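PDB 5GO5: sortase from Streptomyces avermitilis, which probably acts as a calcium-independent housekeeping cysteine transpeptidase, a class E sortase that cleaves sorting signals and anchors proteins to the cell wall. Local coordinates for residues 78-83 / 105-110. Residues are numbered along the deposited sequence; the frame is centred on the assembly and turned at random.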
loop_
_atom_site.group_PDB
_atom_site.type_symbol
_atom_site.label_atom_id
_atom_site.label_comp_id
_atom_site.label_asym_id
_atom_site.label_seq_id
_atom_site.Cartn_x
_atom_site.Cartn_y
_atom_site.Cartn_z
ATOM N N LYS A 78 -11.922 -9.021 -3.617
ATOM C CA LYS A 78 -12.532 -8.645 -2.357
ATOM C C LYS A 78 -11.911 -7.390 -1.717
ATOM O O LYS A 78 -12.461 -6.848 -0.768
ATOM C CB LYS A 78 -12.370 -9.764 -1.338
ATOM C CG LYS A 78 -12.952 -11.093 -1.770
ATOM C CD LYS A 78 -12.659 -12.097 -0.680
ATOM C CE LYS A 78 -13.024 -13.497 -1.083
ATOM N NZ LYS A 78 -12.764 -14.349 0.086
ATOM N N GLY A 79 -10.736 -6.995 -2.176
ATOM C CA GLY A 79 -10.040 -5.864 -1.562
ATOM C C GLY A 79 -8.613 -5.763 -2.090
ATOM O O GLY A 79 -8.281 -6.273 -3.126
ATOM N N LEU A 80 -7.789 -5.084 -1.340
ATOM C CA LEU A 80 -6.383 -4.999 -1.663
ATOM C C LEU A 80 -5.696 -6.254 -1.139
ATOM O O LEU A 80 -6.105 -6.827 -0.149
ATOM C CB LEU A 80 -5.811 -3.799 -0.960
ATOM C CG LEU A 80 -6.529 -2.522 -1.331
ATOM C CD1 LEU A 80 -5.904 -1.360 -0.618
ATOM C CD2 LEU A 80 -6.510 -2.230 -2.817
ATOM N N GLY A 81 -4.613 -6.658 -1.792
ATOM C CA GLY A 81 -3.897 -7.864 -1.395
ATOM C C GLY A 81 -2.439 -7.593 -1.039
ATOM O O GLY A 81 -1.729 -6.931 -1.818
ATOM N N HIS A 82 -2.015 -8.098 0.108
ATOM C CA HIS A 82 -0.641 -8.027 0.549
ATOM C C HIS A 82 0.175 -9.166 -0.051
ATOM O O HIS A 82 -0.185 -10.318 0.113
ATOM C CB HIS A 82 -0.564 -8.097 2.060
ATOM C CG HIS A 82 0.816 -8.159 2.600
ATOM N ND1 HIS A 82 1.258 -9.238 3.339
ATOM C CD2 HIS A 82 1.830 -7.265 2.579
ATOM C CE1 HIS A 82 2.511 -9.021 3.713
ATOM N NE2 HIS A 82 2.867 -7.822 3.295
ATOM N N TYR A 83 1.275 -8.819 -0.730
ATOM C CA TYR A 83 2.223 -9.839 -1.177
ATOM C C TYR A 83 2.756 -10.627 0.024
ATOM O O TYR A 83 3.385 -10.079 0.927
ATOM C CB TYR A 83 3.353 -9.239 -2.007
ATOM C CG TYR A 83 2.932 -8.759 -3.357
ATOM C CD1 TYR A 83 2.472 -7.442 -3.564
ATOM C CD2 TYR A 83 3.036 -9.597 -4.459
ATOM C CE1 TYR A 83 2.106 -6.997 -4.822
ATOM C CE2 TYR A 83 2.640 -9.190 -5.697
ATOM C CZ TYR A 83 2.203 -7.881 -5.890
ATOM O OH TYR A 83 1.876 -7.481 -7.139
ATOM N N GLY A 105 -14.515 -3.039 -8.355
ATOM C CA GLY A 105 -14.639 -1.938 -7.430
ATOM C C GLY A 105 -13.636 -0.836 -7.690
ATOM O O GLY A 105 -13.760 0.210 -7.082
ATOM N N ASP A 106 -12.682 -1.064 -8.609
ATOM C CA ASP A 106 -11.705 -0.069 -9.025
ATOM C C ASP A 106 -11.093 0.659 -7.817
ATOM O O ASP A 106 -11.054 1.897 -7.794
ATOM C CB ASP A 106 -12.390 0.981 -9.939
ATOM C CG ASP A 106 -13.121 0.367 -11.154
ATOM O OD1 ASP A 106 -13.079 -0.848 -11.378
ATOM O OD2 ASP A 106 -13.736 1.149 -11.899
ATOM N N PRO A 107 -10.617 -0.090 -6.801
ATOM C CA PRO A 107 -10.076 0.698 -5.655
ATOM C C PRO A 107 -8.961 1.676 -5.998
ATOM O O PRO A 107 -8.831 2.723 -5.359
ATOM C CB PRO A 107 -9.554 -0.388 -4.700
ATOM C CG PRO A 107 -9.314 -1.610 -5.560
ATOM C CD PRO A 107 -10.418 -1.543 -6.597
ATOM N N PHE A 108 -8.156 1.356 -7.003
ATOM C CA PHE A 108 -7.039 2.209 -7.415
ATOM C C PHE A 108 -7.317 3.010 -8.675
ATOM O O PHE A 108 -6.401 3.472 -9.360
ATOM C CB PHE A 108 -5.747 1.372 -7.567
ATOM C CG PHE A 108 -5.081 0.989 -6.251
ATOM C CD1 PHE A 108 -5.333 1.659 -5.049
ATOM C CD2 PHE A 108 -4.089 0.034 -6.254
ATOM C CE1 PHE A 108 -4.666 1.316 -3.861
ATOM C CE2 PHE A 108 -3.388 -0.294 -5.092
ATOM C CZ PHE A 108 -3.699 0.310 -3.878
ATOM N N LYS A 109 -8.598 3.243 -8.935
ATOM C CA LYS A 109 -9.020 4.097 -10.071
ATOM C C LYS A 109 -8.233 5.383 -10.208
ATOM O O LYS A 109 -7.815 5.732 -11.313
ATOM C CB LYS A 109 -10.507 4.451 -9.865
ATOM C CG LYS A 109 -11.115 5.404 -10.896
ATOM C CD LYS A 109 -12.571 5.679 -10.555
ATOM N N ASP A 110 -8.063 6.104 -9.112
ATOM C CA ASP A 110 -7.432 7.433 -9.107
ATOM C C ASP A 110 -5.940 7.403 -8.716
ATOM O O ASP A 110 -5.378 8.414 -8.332
ATOM C CB ASP A 110 -8.196 8.372 -8.175
ATOM C CG ASP A 110 -9.593 8.737 -8.710
ATOM O OD1 ASP A 110 -9.732 8.913 -9.914
ATOM O OD2 ASP A 110 -10.548 8.806 -7.921
#
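Leu80 meets Pro107 and Phe108 mainly through one methyl, CD2. This methyl sits over one face of the Phe108 ring, displaced toward the rim, in a CH-pi contact. CD2 of Leu80 is 4.2 Å from the ring centroid of Phe108 and 22° off the ring normal. The closest ring atom is CZ of Phe108, 3.9 Å from Leu80 CD2. The same methyl also touches the pyrrolidine ring, with Leu80 CD2 4.0 Å from both CB and CG of Pro107. The contact is small, wholly apolar and buried.

Leu80 CG, anti to its carbonyl carbon (chi1 -57°), carries the branch from strand 80-82 toward the loop, although the CB bond does not point there. On the loop side, a type I turn from Asp106 to Lys109 carries Pro107 and Phe108 at its two central positions. It is closed by the backbone hydrogen bond from Lys109 N to Asp106 O, 3.0 Å. Trp63 NE1 hydrogen-bonds to Pro107 O, and Phe111 packs edge-to-face with Phe108.

Pro107 lies about 4 Å, side chain to side chain, from His100, the predicted catalytic histidine. The contact packs the loop after strand 93-98 against the sortase beta-barrel, beside the predicted active site.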